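Local coordinates for hypothetical protein (Corynebacterium diphtheriae, PDB 2P4G), which probably reduces a pyrimidine intermediate of riboflavin biosynthesis with NADPH as the likely reductant, at residues 195-200 with 224-229; 38-43 with 212-217; 89-94 with 107-112; 20-25 with 66-71. All coordinates share one frame; numbering follows the deposited sequence.

In the fold
The N-terminal helix 18-23 opens contact 4, which closes on helix 60-72 after a 40-residue loop. Inside that loop strand 35-43 begins contact 2, whose partner, strand 211-217, comes far later, so contacts 2 and 4 cross; they also touch, through Ile-39 and Leu-69. Contact 3 is nested within the long loop of contact 2: residues 89-94 meet 107-112, closing a short loop that holds helix 95-103, just before strand 111-115. Last, contact 1 joins the start of helix 197-206 to the loop at 224-229 and crosses contact 2. Contact 2 ties two neighbouring strands of the sheet, contact 4 sets helix 18-23 beside helix 60-72, and contacts 1 and 3 lie on opposite sides of the chain's centre.

Contact 1 of 4, residues 195-200 with 224-229; sequences GGPSVY and VESPLF. With EDO (1,2-ethanediol), chain L.
Pro-197 and Tyr-200, in the first turn of helix 197-206 of this dihydrofolate reductase-like fold, meet the backbone of 227-229 with no hydrogen bond between the two segments. One kind of contact sets C-H groups against carbonyls. Pro-197 CB lies 3.3 Å from Leu-228 O and 3.4 Å from Pro-227 O, while Pro-197 CA makes a bent CA-H...O contact with Leu-228 O, 121° at the hydrogen. Leu-228 O also sits at the edge of the Tyr-200 ring, 3.5 Å from Tyr-200 CD2.

A second kind is aromatic. The ring planes of Tyr-200 and Phe-229 are nearly perpendicular (89°), yet form neither a stack nor a T-shaped contact. The nearest approach is 3.5 Å, from Tyr-200 CB to Phe-229 CD1 at the edge of the phenyl ring. Leu-228 and Phe-229 also pack on Ile-44 and Asn-45 of the second subunit.

The polar end of Tyr-200 points elsewhere. Its OH hydrogen-bonds Ile-39 O of strand 35-43, and ethanediol O1 donates to Tyr-200 OH at 3.0 Å. Gly-196 holds the N-cap position: its O accepts Tyr-200 N at 2.8 Å and lies above one face of the Tyr-200 ring, offset toward the rim.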
loop_
_atom_site.group_PDB
_atom_site.type_symbol
_atom_site.label_atom_id
_atom_site.label_comp_id
_atom_site.label_asym_id
_atom_site.label_seq_id
_atom_site.Cartn_x
_atom_site.Cartn_y
_atom_site.Cartn_z
ATOM N N GLY A 195 -14.004 2.133 -8.811
ATOM C CA GLY A 195 -13.105 3.132 -8.434
ATOM C C GLY A 195 -13.201 4.449 -9.118
ATOM O O GLY A 195 -14.283 4.914 -9.508
ATOM N N GLY A 196 -11.985 4.954 -9.308
ATOM C CA GLY A 196 -11.641 6.264 -9.025
ATOM C C GLY A 196 -11.238 6.271 -7.554
ATOM O O GLY A 196 -12.087 6.061 -6.695
ATOM N N PRO A 197 -9.945 6.500 -7.253
ATOM C CA PRO A 197 -9.509 6.868 -5.891
ATOM C C PRO A 197 -10.435 7.851 -5.174
ATOM O O PRO A 197 -10.737 7.676 -3.987
ATOM C CB PRO A 197 -8.142 7.518 -6.131
ATOM C CG PRO A 197 -7.614 6.831 -7.330
ATOM C CD PRO A 197 -8.793 6.383 -8.174
ATOM N N SER A 198 -10.862 8.898 -5.867
ATOM C CA SER A 198 -11.740 9.870 -5.231
ATOM C C SER A 198 -13.153 9.290 -4.972
ATOM O O SER A 198 -13.835 9.693 -4.040
ATOM C CB SER A 198 -11.802 11.149 -6.055
ATOM O OG SER A 198 -12.648 10.964 -7.157
ATOM N N VAL A 199 -13.548 8.309 -5.774
ATOM C CA VAL A 199 -14.798 7.613 -5.605
ATOM C C VAL A 199 -14.693 6.679 -4.393
ATOM O O VAL A 199 -15.559 6.694 -3.522
ATOM C CB VAL A 199 -15.182 6.870 -6.912
ATOM C CG1 VAL A 199 -16.504 6.139 -6.778
ATOM C CG2 VAL A 199 -15.244 7.862 -8.072
ATOM N N TYR A 200 -13.617 5.910 -4.316
ATOM C CA TYR A 200 -13.301 5.132 -3.106
ATOM C C TYR A 200 -13.358 6.018 -1.885
ATOM O O TYR A 200 -13.984 5.683 -0.884
ATOM C CB TYR A 200 -11.889 4.546 -3.167
ATOM C CG TYR A 200 -11.619 3.564 -4.275
ATOM C CD1 TYR A 200 -12.547 2.604 -4.635
ATOM C CD2 TYR A 200 -10.397 3.542 -4.909
ATOM C CE1 TYR A 200 -12.279 1.695 -5.622
ATOM C CE2 TYR A 200 -10.137 2.634 -5.911
ATOM C CZ TYR A 200 -11.078 1.724 -6.264
ATOM O OH TYR A 200 -10.808 0.807 -7.267
ATOM N N VAL A 224 4.286 8.342 -5.581
ATOM C CA VAL A 224 2.974 7.764 -5.760
ATOM C C VAL A 224 2.247 8.618 -6.814
ATOM O O VAL A 224 2.028 9.809 -6.617
ATOM C CB VAL A 224 2.204 7.695 -4.423
ATOM C CG1 VAL A 224 0.766 7.484 -4.660
ATOM C CG2 VAL A 224 2.755 6.596 -3.561
ATOM N N GLU A 225 1.935 8.019 -7.956
ATOM C CA GLU A 225 1.251 8.749 -9.004
ATOM C C GLU A 225 -0.139 9.148 -8.546
ATOM O O GLU A 225 -0.575 10.272 -8.703
ATOM C CB GLU A 225 1.053 7.879 -10.234
ATOM C CG GLU A 225 2.267 7.560 -11.007
ATOM C CD GLU A 225 1.945 6.704 -12.208
ATOM O OE1 GLU A 225 0.743 6.680 -12.619
ATOM O OE2 GLU A 225 2.908 6.056 -12.712
ATOM N N SER A 226 -0.852 8.173 -8.030
ATOM C CA SER A 226 -2.207 8.377 -7.676
ATOM C C SER A 226 -2.526 7.665 -6.356
ATOM O O SER A 226 -2.811 6.463 -6.315
ATOM C CB SER A 226 -3.080 7.904 -8.826
ATOM O OG SER A 226 -4.405 8.320 -8.589
ATOM N N PRO A 227 -2.502 8.426 -5.261
ATOM C CA PRO A 227 -2.845 7.840 -3.977
ATOM C C PRO A 227 -4.116 7.003 -4.086
ATOM O O PRO A 227 -5.132 7.475 -4.600
ATOM C CB PRO A 227 -3.058 9.057 -3.086
ATOM C CG PRO A 227 -2.185 10.079 -3.666
ATOM C CD PRO A 227 -2.190 9.860 -5.148
ATOM N N LEU A 228 -4.028 5.760 -3.625
ATOM C CA LEU A 228 -5.097 4.803 -3.708
ATOM C C LEU A 228 -6.461 5.387 -3.323
ATOM O O LEU A 228 -7.450 5.129 -4.006
ATOM C CB LEU A 228 -4.772 3.606 -2.814
ATOM C CG LEU A 228 -5.753 2.438 -2.748
ATOM C CD1 LEU A 228 -6.029 1.903 -4.179
ATOM C CD2 LEU A 228 -5.199 1.374 -1.808
ATOM N N PHE A 229 -6.520 6.141 -2.228
ATOM C CA PHE A 229 -7.784 6.662 -1.744
ATOM C C PHE A 229 -7.892 8.175 -1.852
ATOM O O PHE A 229 -8.616 8.816 -1.090
ATOM C CB PHE A 229 -8.054 6.159 -0.323
ATOM C CG PHE A 229 -8.232 4.673 -0.248
ATOM C CD1 PHE A 229 -8.980 3.999 -1.209
ATOM C CD2 PHE A 229 -7.648 3.944 0.756
ATOM C CE1 PHE A 229 -9.143 2.628 -1.147
ATOM C CE2 PHE A 229 -7.791 2.586 0.816
ATOM C CZ PHE A 229 -8.545 1.915 -0.134
HETATM C C1 EDO L . -7.341 1.159 -8.654
HETATM O O1 EDO L . -8.262 0.054 -8.630
HETATM C C2 EDO L . -7.887 2.254 -9.570
HETATM O O2 EDO L . -8.953 2.943 -8.910
#

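Contact 2 of 4, residues 38-43 with 212-217; sequences AIAITS and LHLTIA. With EDO (1,2-ethanediol), chain L.
Ala-38 O and His-213 N, 2.8 Å apart, start a ladder of five backbone hydrogen bonds that joins 38-43 and 212-217 as parallel strands. The strand axes approach to 4.7 Å at 19°, and the bonds switch from one strand to the other in the regular parallel pattern: Ala-40 N to His-213 O, Thr-215 N to Ala-40 O, Thr-42 N to Thr-215 O and Ala-217 N to Thr-42 O.

Packing is closest on the face carrying Ala-38, Ala-40, Thr-42, Leu-212, Leu-214 and Ile-216, all buried. Thr-42 has its OG1 anti to the backbone N (chi1 -177°), which leaves CG2 to lean across the strand gap, 3.6 Å from Leu-214 CD1 and 4.0 Å from Ile-216 CG1. The hydroxyl turns back instead, with Thr-42 OG1 donating to Ser-43 O at 2.8 Å, in the carbonyl plane on a lone pair.

Looser conditions prevail round Ile-41, partly exposed. Ile-41 N donates to ethanediol O1 at 2.9 Å, and Ile-41 CG1 meets Thr-215 CB at 4.1 Å.

Strand 35-43 lies between strands 190-195 and 211-217, and antiparallel strand 254-260 flanks the latter. Helix 60-72 packs over Ile-39, Ile-41 and His-213; the other face meets helix 197-206 and Ile-44 and Ile-216 of the second subunit.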
loop_
_atom_site.group_PDB
_atom_site.type_symbol
_atom_site.label_atom_id
_atom_site.label_comp_id
_atom_site.label_asym_id
_atom_site.label_seq_id
_atom_site.Cartn_x
_atom_site.Cartn_y
_atom_site.Cartn_z
ATOM N N ALA A 38 -15.997 -2.294 -2.633
ATOM C CA ALA A 38 -15.061 -1.559 -3.460
ATOM C C ALA A 38 -14.016 -2.564 -3.943
ATOM O O ALA A 38 -13.608 -3.428 -3.181
ATOM C CB ALA A 38 -14.432 -0.440 -2.659
ATOM N N ILE A 39 -13.614 -2.470 -5.209
ATOM C CA ILE A 39 -12.558 -3.327 -5.754
ATOM C C ILE A 39 -11.433 -2.469 -6.317
ATOM O O ILE A 39 -11.667 -1.537 -7.078
ATOM C CB ILE A 39 -13.091 -4.361 -6.799
ATOM C CG1 ILE A 39 -11.956 -5.268 -7.263
ATOM C CG2 ILE A 39 -13.799 -3.681 -8.006
ATOM C CD1 ILE A 39 -12.399 -6.643 -7.594
ATOM N N ALA A 40 -10.200 -2.755 -5.913
ATOM C CA ALA A 40 -9.117 -1.835 -6.250
ATOM C C ALA A 40 -7.786 -2.576 -6.397
ATOM O O ALA A 40 -7.640 -3.710 -5.930
ATOM C CB ALA A 40 -9.044 -0.672 -5.211
ATOM N N ILE A 41 -6.869 -1.949 -7.129
ATOM C CA ILE A 41 -5.504 -2.424 -7.301
ATOM C C ILE A 41 -4.532 -1.320 -6.873
ATOM O O ILE A 41 -4.782 -0.139 -7.075
ATOM C CB ILE A 41 -5.250 -2.906 -8.788
ATOM C CG1 ILE A 41 -3.889 -3.606 -8.917
ATOM C CG2 ILE A 41 -5.377 -1.772 -9.758
ATOM C CD1 ILE A 41 -3.760 -4.438 -10.190
ATOM N N THR A 42 -3.416 -1.707 -6.276
ATOM C CA THR A 42 -2.440 -0.744 -5.787
ATOM C C THR A 42 -1.038 -1.329 -5.897
ATOM O O THR A 42 -0.860 -2.544 -5.817
ATOM C CB THR A 42 -2.731 -0.379 -4.289
ATOM O OG1 THR A 42 -1.803 0.616 -3.843
ATOM C CG2 THR A 42 -2.658 -1.623 -3.366
ATOM N N SER A 43 -0.051 -0.461 -6.102
ATOM C CA SER A 43 1.334 -0.814 -5.845
ATOM C C SER A 43 1.480 -1.069 -4.351
ATOM O O SER A 43 0.590 -0.722 -3.554
ATOM C CB SER A 43 2.246 0.304 -6.319
ATOM O OG SER A 43 2.149 1.451 -5.506
ATOM N N LEU A 212 -13.935 -4.634 0.976
ATOM C CA LEU A 212 -12.951 -4.190 0.018
ATOM C C LEU A 212 -12.232 -5.404 -0.545
ATOM O O LEU A 212 -11.763 -6.239 0.216
ATOM C CB LEU A 212 -11.953 -3.272 0.730
ATOM C CG LEU A 212 -10.738 -2.742 -0.017
ATOM C CD1 LEU A 212 -11.145 -1.953 -1.245
ATOM C CD2 LEU A 212 -9.938 -1.914 0.963
ATOM N N HIS A 213 -12.190 -5.497 -1.874
ATOM C CA HIS A 213 -11.282 -6.373 -2.565
ATOM C C HIS A 213 -10.087 -5.544 -3.003
ATOM O O HIS A 213 -10.236 -4.640 -3.804
ATOM C CB HIS A 213 -11.954 -6.971 -3.780
ATOM C CG HIS A 213 -13.037 -7.918 -3.432
ATOM N ND1 HIS A 213 -12.830 -9.274 -3.313
ATOM C CD2 HIS A 213 -14.336 -7.701 -3.126
ATOM C CE1 HIS A 213 -13.961 -9.853 -2.957
ATOM N NE2 HIS A 213 -14.892 -8.921 -2.850
ATOM N N LEU A 214 -8.912 -5.851 -2.465
ATOM C CA LEU A 214 -7.699 -5.098 -2.792
ATOM C C LEU A 214 -6.667 -6.074 -3.310
ATOM O O LEU A 214 -6.379 -7.101 -2.670
ATOM C CB LEU A 214 -7.169 -4.350 -1.572
ATOM C CG LEU A 214 -5.880 -3.528 -1.766
ATOM C CD1 LEU A 214 -6.148 -2.290 -2.587
ATOM C CD2 LEU A 214 -5.277 -3.167 -0.408
ATOM N N THR A 215 -6.166 -5.769 -4.502
ATOM C CA THR A 215 -5.061 -6.470 -5.111
ATOM C C THR A 215 -3.816 -5.620 -4.916
ATOM O O THR A 215 -3.825 -4.439 -5.237
ATOM C CB THR A 215 -5.289 -6.643 -6.620
ATOM O OG1 THR A 215 -6.528 -7.331 -6.818
ATOM C CG2 THR A 215 -4.106 -7.407 -7.294
ATOM N N ILE A 216 -2.752 -6.232 -4.396
ATOM C CA ILE A 216 -1.474 -5.552 -4.181
ATOM C C ILE A 216 -0.469 -6.122 -5.159
ATOM O O ILE A 216 -0.114 -7.314 -5.102
ATOM C CB ILE A 216 -0.968 -5.722 -2.764
ATOM C CG1 ILE A 216 -2.057 -5.257 -1.783
ATOM C CG2 ILE A 216 0.351 -4.938 -2.585
ATOM C CD1 ILE A 216 -2.035 -5.934 -0.471
ATOM N N ALA A 217 -0.037 -5.247 -6.061
ATOM C CA ALA A 217 0.742 -5.620 -7.213
ATOM C C ALA A 217 2.200 -5.553 -6.831
ATOM O O ALA A 217 2.614 -4.680 -6.056
ATOM C CB ALA A 217 0.445 -4.687 -8.385
HETATM C C1 EDO L . -7.341 1.159 -8.654
HETATM O O1 EDO L . -8.262 0.054 -8.630
HETATM C C2 EDO L . -7.887 2.254 -9.570
HETATM O O2 EDO L . -8.953 2.943 -8.910
#

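Contact 3 of 4, residues 89-94 with 107-112; sequences GPVVLP and CGLPKL. With EDO (1,2-ethanediol), chain G; EDO (1,2-ethanediol), chain I.
Gly-89 O, whose nearest neighbour in 107-112 is Leu-112 CD2, accepts a hydrogen bond of 2.8 Å from ethanediol O2. That ethanediol oxygen is itself gripped from helix 60-72 by Arg-70, through both NH1 and NH2, so one small molecule, probably from the crystallisation liquor, bridges the loop to the helix. The two segments belong to a loop-helix-strand unit of the alpha/beta fold: 89-94 leads into helix 95-103, and the chain then returns through 107-112 into strand 111-115, running at 150° to the first segment.

Between them the contact is apolar. Val-91 spreads its two methyls along the returning chain. Its CG1, anti to the backbone N (chi1 173°), is directed at Pro-110 CG, 3.9 Å away, while the other branch, CG2, lies beside the backbone N and meets Leu-112 CB at 3.8 Å. Leu-109 meets the loop mainly through CD2, which lies 3.7 Å from Val-91 O and equally far from Leu-93 N. It thus packs against backbone as much as against side chains, and Leu-109 slides past both Val-91 and Leu-93, running in the opposite direction.

Neighbouring elements add to the packing. Ile-76 of strand 75-79 touches Val-91, Pro-110 and Leu-112, and Arg-70 and Ile-67 of helix 60-72 lie against Leu-93. Lys-111 points away, its NZ hydrogen-bonded to Ser-137 O. At the end nearest helix 95-103, Leu-93 CD1 approaches Pro-110 CD to 3.8 Å and Gly-108 O to 3.5 Å.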
loop_
_atom_site.group_PDB
_atom_site.type_symbol
_atom_site.label_atom_id
_atom_site.label_comp_id
_atom_site.label_asym_id
_atom_site.label_seq_id
_atom_site.Cartn_x
_atom_site.Cartn_y
_atom_site.Cartn_z
ATOM N N GLY A 89 -15.924 -0.540 -21.787
ATOM C CA GLY A 89 -16.960 -0.631 -22.767
ATOM C C GLY A 89 -18.226 -1.135 -22.111
ATOM O O GLY A 89 -18.336 -1.173 -20.879
ATOM N N PRO A 90 -19.199 -1.539 -22.935
ATOM C CA PRO A 90 -20.370 -2.185 -22.365
ATOM C C PRO A 90 -19.979 -3.412 -21.527
ATOM O O PRO A 90 -19.112 -4.195 -21.925
ATOM C CB PRO A 90 -21.204 -2.553 -23.595
ATOM C CG PRO A 90 -20.782 -1.560 -24.648
ATOM C CD PRO A 90 -19.299 -1.397 -24.395
ATOM N N VAL A 91 -20.626 -3.553 -20.370
ATOM C CA VAL A 91 -20.350 -4.647 -19.478
ATOM C C VAL A 91 -20.593 -5.965 -20.201
ATOM O O VAL A 91 -21.604 -6.136 -20.916
ATOM C CB VAL A 91 -21.179 -4.531 -18.201
ATOM C CG1 VAL A 91 -21.030 -5.775 -17.328
ATOM C CG2 VAL A 91 -20.780 -3.251 -17.435
ATOM N N VAL A 92 -19.619 -6.873 -20.059
ATOM C CA VAL A 92 -19.743 -8.260 -20.564
ATOM C C VAL A 92 -19.554 -9.228 -19.408
ATOM O O VAL A 92 -18.800 -8.957 -18.477
ATOM C CB VAL A 92 -18.698 -8.617 -21.699
ATOM C CG1 VAL A 92 -18.837 -7.694 -22.890
ATOM C CG2 VAL A 92 -17.285 -8.531 -21.168
ATOM N N LEU A 93 -20.229 -10.366 -19.483
ATOM C CA LEU A 93 -19.986 -11.471 -18.553
ATOM C C LEU A 93 -19.927 -12.790 -19.304
ATOM O O LEU A 93 -20.573 -12.956 -20.345
ATOM C CB LEU A 93 -21.069 -11.546 -17.456
ATOM C CG LEU A 93 -21.113 -10.469 -16.374
ATOM C CD1 LEU A 93 -22.377 -10.645 -15.557
ATOM C CD2 LEU A 93 -19.889 -10.543 -15.483
ATOM N N PRO A 94 -19.155 -13.747 -18.769
ATOM C CA PRO A 94 -19.098 -15.071 -19.343
ATOM C C PRO A 94 -20.462 -15.752 -19.449
ATOM O O PRO A 94 -21.358 -15.561 -18.631
ATOM C CB PRO A 94 -18.200 -15.832 -18.377
ATOM C CG PRO A 94 -17.393 -14.810 -17.718
ATOM C CD PRO A 94 -18.250 -13.614 -17.616
ATOM N N CYS A 107 -31.056 -9.997 -13.471
ATOM C CA CYS A 107 -30.751 -9.420 -14.755
ATOM C C CYS A 107 -29.409 -9.983 -15.183
ATOM O O CYS A 107 -28.523 -10.189 -14.350
ATOM C CB CYS A 107 -30.665 -7.898 -14.664
ATOM S SG CYS A 107 -30.095 -7.130 -16.240
ATOM N N GLY A 108 -29.256 -10.237 -16.475
ATOM C CA GLY A 108 -28.067 -10.916 -16.977
ATOM C C GLY A 108 -26.781 -10.191 -16.655
ATOM O O GLY A 108 -25.788 -10.817 -16.316
ATOM N N LEU A 109 -26.835 -8.864 -16.762
ATOM C CA LEU A 109 -25.691 -7.980 -16.574
ATOM C C LEU A 109 -25.952 -6.897 -15.525
ATOM O O LEU A 109 -27.043 -6.333 -15.460
ATOM C CB LEU A 109 -25.348 -7.296 -17.890
ATOM C CG LEU A 109 -24.897 -8.261 -18.988
ATOM C CD1 LEU A 109 -25.251 -7.708 -20.350
ATOM C CD2 LEU A 109 -23.407 -8.577 -18.866
ATOM N N PRO A 110 -24.930 -6.576 -14.721
ATOM C CA PRO A 110 -25.086 -5.448 -13.813
ATOM C C PRO A 110 -25.163 -4.118 -14.556
ATOM O O PRO A 110 -24.612 -3.979 -15.637
ATOM C CB PRO A 110 -23.795 -5.494 -12.975
ATOM C CG PRO A 110 -22.812 -6.175 -13.862
ATOM C CD PRO A 110 -23.601 -7.203 -14.608
ATOM N N LYS A 111 -25.826 -3.144 -13.947
ATOM C CA LYS A 111 -25.959 -1.819 -14.510
ATOM C C LYS A 111 -24.678 -1.056 -14.291
ATOM O O LYS A 111 -24.235 -0.860 -13.153
ATOM C CB LYS A 111 -27.121 -1.057 -13.844
ATOM C CG LYS A 111 -27.473 0.285 -14.484
ATOM C CD LYS A 111 -28.080 0.081 -15.851
ATOM C CE LYS A 111 -28.538 1.381 -16.523
ATOM N NZ LYS A 111 -29.092 1.092 -17.887
ATOM N N LEU A 112 -24.089 -0.594 -15.383
ATOM C CA LEU A 112 -22.930 0.283 -15.298
ATOM C C LEU A 112 -23.375 1.699 -15.003
ATOM O O LEU A 112 -24.164 2.277 -15.752
ATOM C CB LEU A 112 -22.130 0.249 -16.606
ATOM C CG LEU A 112 -20.842 1.045 -16.676
ATOM C CD1 LEU A 112 -19.826 0.602 -15.589
ATOM C CD2 LEU A 112 -20.262 0.915 -18.085
HETATM C C1 EDO G . -16.422 -3.656 -20.539
HETATM O O1 EDO G . -15.442 -4.377 -21.293
HETATM C C2 EDO G . -15.901 -2.741 -19.396
HETATM O O2 EDO G . -16.984 -2.074 -18.622
HETATM C C1 EDO I . -29.016 -3.128 -16.364
HETATM O O1 EDO I . -28.082 -4.166 -16.695
HETATM C C2 EDO I . -30.396 -3.653 -15.964
HETATM O O2 EDO I . -30.625 -3.553 -14.537
#

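Contact 4 of 4, residues 20-25 with 66-71; sequences QIVYGA and LIQLRG. With EDO (1,2-ethanediol), chain G.
Two helices of the layer outside the sheet meet where Val-22 and Tyr-23, at the C-terminal end of helix 18-23, pack on Gln-68, Leu-69 and Gly-71 of helix 60-72. Val-22 divides its branches between two partners: CG2 rests 3.6 Å from Gln-68 CG, and CG1 lies 4.1 Å from Leu-69 CD1. The same CG1 also sits over one face of the Tyr-23 ring, offset toward the rim.

A water makes the polar link. It accepts from Tyr-23 OH, in the plane of the ring at its edge, and donates to Gln-68 O and to Gln-68 OE1, the last at 2.9 Å; the other two distances are very short, so their exact lengths are doubtful. Gln-68 can use both oxygens because its chain bends at chi2 (78°), folding the amide back toward its own carbonyl. Ring and amide planes stand 73° apart, and NE2 is held by Thr-18 OG1. Tyr-23 OH also comes within 3.5 Å of Gly-71 C.

Helix 18-23 closes with Gly-24 N bonded to Gln-20 O at 2.7 Å. Arginines gather at this end: Arg-257 bonds Ile-21 O and Gly-24 O, and Arg-37 bonds Val-22 O. Toward the sheet, Leu-69 reaches Ile-39 and Ser-192. A short N-terminal helix set beside a longer one, both against the same side of a largely parallel sheet, fits the layered alpha/beta build of the dihydrofolate reductase-like fold.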
loop_
_atom_site.group_PDB
_atom_site.type_symbol
_atom_site.label_atom_id
_atom_site.label_comp_id
_atom_site.label_asym_id
_atom_site.label_seq_id
_atom_site.Cartn_x
_atom_site.Cartn_y
_atom_site.Cartn_z
ATOM N N GLN A 20 -14.196 -18.189 -4.780
ATOM C CA GLN A 20 -14.053 -18.212 -3.334
ATOM C C GLN A 20 -13.895 -16.810 -2.797
ATOM O O GLN A 20 -14.609 -16.400 -1.895
ATOM C CB GLN A 20 -12.869 -19.083 -2.923
ATOM C CG GLN A 20 -13.091 -20.567 -3.232
ATOM C CD GLN A 20 -11.879 -21.407 -2.903
ATOM O OE1 GLN A 20 -11.033 -21.005 -2.087
ATOM N NE2 GLN A 20 -11.781 -22.582 -3.524
ATOM N N ILE A 21 -12.966 -16.073 -3.379
ATOM C CA ILE A 21 -12.662 -14.724 -2.950
ATOM C C ILE A 21 -13.918 -13.888 -2.879
ATOM O O ILE A 21 -14.111 -13.167 -1.917
ATOM C CB ILE A 21 -11.663 -14.063 -3.913
ATOM C CG1 ILE A 21 -10.322 -14.792 -3.844
ATOM C CG2 ILE A 21 -11.463 -12.615 -3.557
ATOM C CD1 ILE A 21 -9.376 -14.495 -4.983
ATOM N N VAL A 22 -14.767 -13.993 -3.904
ATOM C CA VAL A 22 -15.987 -13.202 -4.001
ATOM C C VAL A 22 -17.132 -13.756 -3.142
ATOM O O VAL A 22 -17.857 -12.993 -2.516
ATOM C CB VAL A 22 -16.465 -13.044 -5.478
ATOM C CG1 VAL A 22 -17.837 -12.388 -5.539
ATOM C CG2 VAL A 22 -15.466 -12.228 -6.295
ATOM N N TYR A 23 -17.294 -15.075 -3.092
ATOM C CA TYR A 23 -18.499 -15.646 -2.522
ATOM C C TYR A 23 -18.314 -16.398 -1.201
ATOM O O TYR A 23 -19.299 -16.635 -0.479
ATOM C CB TYR A 23 -19.149 -16.589 -3.549
ATOM C CG TYR A 23 -19.679 -15.880 -4.770
ATOM C CD1 TYR A 23 -20.899 -15.216 -4.731
ATOM C CD2 TYR A 23 -18.966 -15.883 -5.976
ATOM C CE1 TYR A 23 -21.399 -14.570 -5.858
ATOM C CE2 TYR A 23 -19.458 -15.241 -7.103
ATOM C CZ TYR A 23 -20.676 -14.584 -7.040
ATOM O OH TYR A 23 -21.181 -13.943 -8.153
ATOM N N GLY A 24 -17.080 -16.785 -0.888
ATOM C CA GLY A 24 -16.842 -17.754 0.178
ATOM C C GLY A 24 -16.523 -17.145 1.534
ATOM O O GLY A 24 -16.126 -15.988 1.609
ATOM N N ALA A 25 -16.677 -17.959 2.581
ATOM C CA ALA A 25 -16.525 -17.543 3.984
ATOM C C ALA A 25 -17.354 -16.307 4.324
ATOM O O ALA A 25 -16.856 -15.365 4.958
ATOM C CB ALA A 25 -15.034 -17.325 4.346
ATOM N N LEU A 66 -12.097 -9.243 -11.203
ATOM C CA LEU A 66 -13.009 -8.156 -11.514
ATOM C C LEU A 66 -14.283 -8.709 -12.137
ATOM O O LEU A 66 -15.375 -8.325 -11.744
ATOM C CB LEU A 66 -12.387 -7.136 -12.468
ATOM C CG LEU A 66 -12.200 -5.709 -11.979
ATOM C CD1 LEU A 66 -11.760 -4.842 -13.177
ATOM C CD2 LEU A 66 -13.474 -5.148 -11.330
ATOM N N ILE A 67 -14.135 -9.608 -13.113
ATOM C CA ILE A 67 -15.292 -10.194 -13.797
ATOM C C ILE A 67 -16.161 -10.980 -12.818
ATOM O O ILE A 67 -17.388 -10.894 -12.865
ATOM C CB ILE A 67 -14.869 -11.098 -14.974
ATOM C CG1 ILE A 67 -14.222 -10.262 -16.079
ATOM C CG2 ILE A 67 -16.063 -11.846 -15.557
ATOM C CD1 ILE A 67 -14.997 -9.095 -16.447
ATOM N N GLN A 68 -15.519 -11.732 -11.935
ATOM C CA GLN A 68 -16.235 -12.512 -10.904
ATOM C C GLN A 68 -17.089 -11.579 -10.038
ATOM O O GLN A 68 -18.251 -11.867 -9.770
ATOM C CB GLN A 68 -15.243 -13.302 -10.030
ATOM C CG GLN A 68 -15.866 -14.370 -9.185
ATOM C CD GLN A 68 -16.185 -15.615 -9.985
ATOM O OE1 GLN A 68 -17.312 -15.808 -10.441
ATOM N NE2 GLN A 68 -15.181 -16.450 -10.187
ATOM N N LEU A 69 -16.515 -10.449 -9.637
ATOM C CA LEU A 69 -17.218 -9.480 -8.774
ATOM C C LEU A 69 -18.337 -8.778 -9.530
ATOM O O LEU A 69 -19.414 -8.544 -8.988
ATOM C CB LEU A 69 -16.242 -8.459 -8.154
ATOM C CG LEU A 69 -16.841 -7.556 -7.047
ATOM C CD1 LEU A 69 -17.390 -8.331 -5.840
ATOM C CD2 LEU A 69 -15.852 -6.506 -6.586
ATOM N N ARG A 70 -18.095 -8.509 -10.801
ATOM C CA ARG A 70 -19.155 -8.064 -11.699
ATOM C C ARG A 70 -20.309 -9.051 -11.818
ATOM O O ARG A 70 -21.457 -8.635 -11.933
ATOM C CB ARG A 70 -18.595 -7.741 -13.092
ATOM C CG ARG A 70 -17.849 -6.416 -13.128
ATOM C CD ARG A 70 -17.381 -6.052 -14.532
ATOM N NE ARG A 70 -16.992 -4.645 -14.552
ATOM C CZ ARG A 70 -16.995 -3.872 -15.634
ATOM N NH1 ARG A 70 -17.333 -4.357 -16.819
ATOM N NH2 ARG A 70 -16.662 -2.598 -15.519
ATOM N N GLY A 71 -20.006 -10.345 -11.780
ATOM C CA GLY A 71 -21.022 -11.372 -11.783
ATOM C C GLY A 71 -21.837 -11.414 -10.510
ATOM O O GLY A 71 -22.964 -11.901 -10.514
HETATM C C1 EDO G . -16.422 -3.656 -20.539
HETATM O O1 EDO G . -15.442 -4.377 -21.293
HETATM C C2 EDO G . -15.901 -2.741 -19.396
HETATM O O2 EDO G . -16.984 -2.074 -18.622
HETATM O O HOH W 1 -19.539 -13.936 -10.073
#